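Local coordinates for protein sorting nexin GRD19 (Saccharomyces cerevisiae, PDB 1OCS) that binds phosphatidylinositol 3-phosphate through its PX domain and helps to retrieve late Golgi membrane proteins from the prevacuolar compartment, at residues A[94-99]-A[142-147]; A[133-138]-A[152-157]. All blocks are in the same frame, centred on the assembly; numbering follows the deposited sequence.

Contact 1 (A[94-99]-A[142-147]); sequences KEISML and PLLQSG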
# COMPACT_ATOMS: atom_id res chain seq x y z
N LYS A 94 -10.50 -8.21 6.69
CA LYS A 94 -10.80 -8.96 7.91
C LYS A 94 -10.95 -8.02 9.11
O LYS A 94 -11.86 -8.20 9.93
CB LYS A 94 -9.71 -9.99 8.19
CG LYS A 94 -9.98 -10.83 9.43
CD LYS A 94 -9.16 -12.11 9.44
CE LYS A 94 -9.59 -13.02 10.59
NZ LYS A 94 -8.93 -14.36 10.54
N GLU A 95 -10.08 -7.02 9.21
CA GLU A 95 -10.15 -6.08 10.32
C GLU A 95 -11.45 -5.27 10.28
O GLU A 95 -12.07 -5.03 11.32
CB GLU A 95 -8.95 -5.13 10.31
CG GLU A 95 -9.02 -4.04 11.37
CD GLU A 95 -7.84 -3.09 11.34
OE1 GLU A 95 -7.49 -2.60 10.25
OE2 GLU A 95 -7.26 -2.81 12.41
N ILE A 96 -11.85 -4.85 9.09
CA ILE A 96 -13.08 -4.07 8.93
C ILE A 96 -14.30 -4.81 9.49
O ILE A 96 -15.18 -4.20 10.10
CB ILE A 96 -13.33 -3.71 7.45
CG1 ILE A 96 -12.31 -2.65 7.00
CG2 ILE A 96 -14.76 -3.20 7.25
CD1 ILE A 96 -12.38 -2.34 5.51
N SER A 97 -14.36 -6.12 9.28
CA SER A 97 -15.49 -6.90 9.78
C SER A 97 -15.43 -6.99 11.30
O SER A 97 -16.46 -7.09 11.97
CB SER A 97 -15.49 -8.31 9.19
OG SER A 97 -14.43 -9.08 9.73
N MET A 98 -14.22 -6.97 11.85
CA MET A 98 -14.04 -7.04 13.30
C MET A 98 -14.42 -5.70 13.92
O MET A 98 -14.96 -5.65 15.02
CB MET A 98 -12.59 -7.40 13.64
CG MET A 98 -12.19 -8.79 13.20
SD MET A 98 -10.42 -9.12 13.38
CE MET A 98 -10.36 -9.74 15.06
N LEU A 99 -14.15 -4.61 13.20
CA LEU A 99 -14.48 -3.27 13.67
C LEU A 99 -15.98 -3.05 13.60
O LEU A 99 -16.47 -1.96 13.90
CB LEU A 99 -13.77 -2.21 12.83
CG LEU A 99 -12.24 -2.19 12.83
CD1 LEU A 99 -11.76 -1.08 11.92
CD2 LEU A 99 -11.73 -1.97 14.25
N PRO A 142 -12.39 7.94 5.86
CA PRO A 142 -12.48 8.41 7.24
C PRO A 142 -12.52 7.33 8.31
O PRO A 142 -11.85 7.45 9.34
CB PRO A 142 -13.75 9.27 7.24
CG PRO A 142 -13.80 9.79 5.86
CD PRO A 142 -13.44 8.57 5.04
N LEU A 143 -13.30 6.28 8.08
CA LEU A 143 -13.40 5.21 9.06
C LEU A 143 -12.11 4.40 9.18
O LEU A 143 -11.74 3.97 10.28
CB LEU A 143 -14.58 4.27 8.72
CG LEU A 143 -15.97 4.94 8.68
CD1 LEU A 143 -17.04 3.86 8.51
CD2 LEU A 143 -16.21 5.74 9.95
N LEU A 144 -11.42 4.19 8.07
CA LEU A 144 -10.17 3.44 8.12
C LEU A 144 -9.10 4.30 8.80
O LEU A 144 -8.28 3.80 9.56
CB LEU A 144 -9.71 3.02 6.71
CG LEU A 144 -10.74 2.22 5.90
CD1 LEU A 144 -10.09 1.67 4.64
CD2 LEU A 144 -11.30 1.07 6.74
N GLN A 145 -9.14 5.60 8.54
CA GLN A 145 -8.18 6.53 9.14
C GLN A 145 -8.32 6.57 10.66
O GLN A 145 -7.33 6.69 11.38
CB GLN A 145 -8.39 7.95 8.61
CG GLN A 145 -8.06 8.14 7.15
CD GLN A 145 -8.17 9.59 6.74
OE1 GLN A 145 -8.81 10.39 7.42
NE2 GLN A 145 -7.56 9.95 5.62
N SER A 146 -9.54 6.46 11.15
CA SER A 146 -9.76 6.52 12.59
C SER A 146 -9.64 5.19 13.33
O SER A 146 -9.14 5.16 14.45
CB SER A 146 -11.13 7.14 12.89
OG SER A 146 -12.18 6.30 12.45
N GLY A 147 -10.07 4.10 12.70
CA GLY A 147 -10.02 2.82 13.40
C GLY A 147 -9.21 1.65 12.87
O GLY A 147 -9.18 0.60 13.52
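Two short helices of the PX domain's helical subdomain meet here: the end of helix 93-98, running into L99, lies against helix 142-147, and I96 meets L144 in an apolar touch, while L99 bears on the backbone of G147. I96 reaches across with the end of its longer branch, its CD1 lying 3.8 Å from L144 CD2, methyl to methyl. In I96 the CG1 branch stands anti to the carbonyl carbon (chi1 -71°) and chi2 is extended, which carries CD1 out to the leucine. In L99, just past the helix, both methyls face the carbonyl oxygen of G147 from the same side, CD1 3.5 Å and CD2 3.7 Å from that O. G147 has no side chain, and what it offers L99 is its own carbonyl group, at the last residue of helix 142-147.

E95 runs past the same glycine with its chain stretched out, and its OE2 stays 4.1 Å from G147 O, a proximity of two oxygens and not a bond. Its carboxylate is held just beyond: OE1 is hydrogen-bonded to S148 OG and V150 N, and OE2 to K149 N. Three bonds at the start of helix 149-156 thus fix this group, and the amides there would probably favour its negative charge.

I96 also packs on H101, V104 and V106 of the following loop, while Q145, on helix 142-147, ties back to A139 O at the end of helix 121-139. The contact therefore draws helix 93-98 up to the corner where helices 121-139, 142-147 and 149-156 succeed one another.

Contact 2 (A[133-138]-A[152-157]); sequences TWMQSV and VRFIEA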
# COMPACT_ATOMS: atom_id res chain seq x y z
N THR A 133 -3.74 5.01 -7.06
CA THR A 133 -5.16 5.35 -6.96
C THR A 133 -5.85 4.54 -5.86
O THR A 133 -6.62 5.08 -5.07
CB THR A 133 -5.88 5.09 -8.31
OG1 THR A 133 -5.34 5.97 -9.30
CG2 THR A 133 -7.38 5.34 -8.18
N TRP A 134 -5.55 3.25 -5.81
CA TRP A 134 -6.13 2.35 -4.81
C TRP A 134 -5.76 2.79 -3.40
O TRP A 134 -6.62 2.88 -2.51
CB TRP A 134 -5.64 0.92 -5.04
CG TRP A 134 -6.34 -0.12 -4.21
CD1 TRP A 134 -7.54 -0.71 -4.48
CD2 TRP A 134 -5.88 -0.70 -2.98
NE1 TRP A 134 -7.85 -1.62 -3.51
CE2 TRP A 134 -6.85 -1.64 -2.57
CE3 TRP A 134 -4.73 -0.52 -2.19
CZ2 TRP A 134 -6.72 -2.40 -1.40
CZ3 TRP A 134 -4.60 -1.28 -1.03
CH2 TRP A 134 -5.59 -2.21 -0.64
N MET A 135 -4.48 3.07 -3.19
CA MET A 135 -3.99 3.47 -1.87
C MET A 135 -4.61 4.78 -1.39
O MET A 135 -4.96 4.91 -0.22
CB MET A 135 -2.47 3.59 -1.90
CG MET A 135 -1.80 3.37 -0.56
SD MET A 135 -2.23 1.78 0.21
CE MET A 135 -2.46 2.29 1.89
N GLN A 136 -4.75 5.76 -2.29
CA GLN A 136 -5.34 7.04 -1.91
C GLN A 136 -6.81 6.85 -1.56
O GLN A 136 -7.35 7.53 -0.68
CB GLN A 136 -5.19 8.06 -3.04
CG GLN A 136 -3.74 8.31 -3.44
CD GLN A 136 -3.58 9.43 -4.45
OE1 GLN A 136 -4.51 9.77 -5.18
NE2 GLN A 136 -2.38 10.00 -4.51
N SER A 137 -7.46 5.92 -2.24
CA SER A 137 -8.86 5.62 -2.00
C SER A 137 -9.04 4.94 -0.64
O SER A 137 -9.92 5.31 0.14
CB SER A 137 -9.39 4.72 -3.12
OG SER A 137 -10.72 4.33 -2.87
N VAL A 138 -8.20 3.96 -0.37
CA VAL A 138 -8.28 3.24 0.90
C VAL A 138 -7.81 4.08 2.09
O VAL A 138 -8.52 4.19 3.08
CB VAL A 138 -7.46 1.93 0.83
CG1 VAL A 138 -7.32 1.32 2.22
CG2 VAL A 138 -8.15 0.95 -0.13
N VAL A 152 -2.35 1.56 9.37
CA VAL A 152 -1.17 2.20 9.95
C VAL A 152 0.10 1.37 9.79
O VAL A 152 1.13 1.87 9.37
CB VAL A 152 -1.38 2.50 11.46
CG1 VAL A 152 -0.14 3.20 12.03
CG2 VAL A 152 -2.61 3.36 11.66
N ARG A 153 0.01 0.08 10.13
CA ARG A 153 1.17 -0.79 10.03
C ARG A 153 1.66 -0.92 8.59
O ARG A 153 2.86 -0.90 8.33
CB ARG A 153 0.85 -2.18 10.59
CG ARG A 153 2.07 -3.08 10.76
CD ARG A 153 1.75 -4.32 11.58
NE ARG A 153 1.36 -5.46 10.74
CZ ARG A 153 2.22 -6.17 10.02
NH1 ARG A 153 3.52 -5.86 10.03
NH2 ARG A 153 1.79 -7.19 9.29
N PHE A 154 0.72 -1.06 7.65
CA PHE A 154 1.07 -1.20 6.24
C PHE A 154 1.85 0.01 5.73
O PHE A 154 2.72 -0.10 4.87
CB PHE A 154 -0.18 -1.37 5.39
CG PHE A 154 0.11 -1.62 3.93
CD1 PHE A 154 0.72 -2.80 3.52
CD2 PHE A 154 -0.22 -0.66 2.97
CE1 PHE A 154 0.99 -3.04 2.17
CE2 PHE A 154 0.05 -0.89 1.62
CZ PHE A 154 0.66 -2.08 1.22
N ILE A 155 1.50 1.18 6.26
CA ILE A 155 2.14 2.43 5.87
C ILE A 155 3.45 2.71 6.61
O ILE A 155 4.41 3.21 6.02
CB ILE A 155 1.17 3.61 6.09
CG1 ILE A 155 0.05 3.56 5.05
CG2 ILE A 155 1.93 4.95 6.04
CD1 ILE A 155 -1.09 4.52 5.32
N GLU A 156 3.49 2.37 7.90
CA GLU A 156 4.66 2.66 8.74
C GLU A 156 5.78 1.63 8.88
O GLU A 156 6.95 2.00 8.90
CB GLU A 156 4.19 3.02 10.16
CG GLU A 156 3.43 4.33 10.26
CD GLU A 156 3.10 4.70 11.70
OE1 GLU A 156 2.75 5.87 11.94
OE2 GLU A 156 3.19 3.82 12.58
N ALA A 157 5.44 0.36 9.01
CA ALA A 157 6.45 -0.68 9.20
C ALA A 157 7.48 -0.78 8.08
O ALA A 157 7.14 -0.67 6.90
CB ALA A 157 5.78 -2.03 9.41
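M135 brings its thioether to the rim of the F154 ring, a Met-aromatic contact made at the edge. The sulfur SD sits 3.8 Å from F154 CE2 and 5.1 Å from the ring centroid, 78° off the ring normal, so it lies near the ring plane. The methyl follows along the same edge, with CE 3.9 Å from F154 CD2, and then reaches the neighbouring residue of helix 149-156, where CE is 4.2 Å from I155 CG1. M135 thus touches two successive side chains with one bent arm: chi2 is 55° and chi3 -138°, and these two bends lay the S-CH3 end along the aromatic edge.

Further residues pack directly round the ring: F88 stacks on it, F85 and F160 meet it edge-to-face, and R80 makes a cation-pi contact while its NH2 also hydrogen-bonds to the carbonyl oxygens of F154 and A157.

R81 and S83, which bind the 3-phosphoinositide, lie about 8 and 9 Å from F154, side chain to side chain, so the cluster lies near the lipid site, with no direct contact between F154 and these residues. M135 also rests on F85 and F88 of helix 82-89 and on I38 and V40 of strand 36-46, and I155 touches I38 there and S76 of strand 75-81; helices 121-139 and 149-156 thus meet between helix 82-89 and the sheet.

In the fold
Contact 2 lies in the core, its centre about 4 Å from that of the chain, and all its touching residues are buried; contact 1 is peripheral, about 16 Å out and only partly buried. The chemistry follows: sulfur, ring and aliphatic carbon inside, against leucine and isoleucine methyls, a backbone carbonyl and a tethered carboxylate nearer the surface. The segments alternate along the chain, and helix 142-147 follows directly on helix 121-139, which serves contact 2. The two join where L144 CD1 packs 3.4 Å from V138 O. E95 of contact 1 also grips the start of helix 149-156, whose last turn supplies F154 and I155 to contact 2.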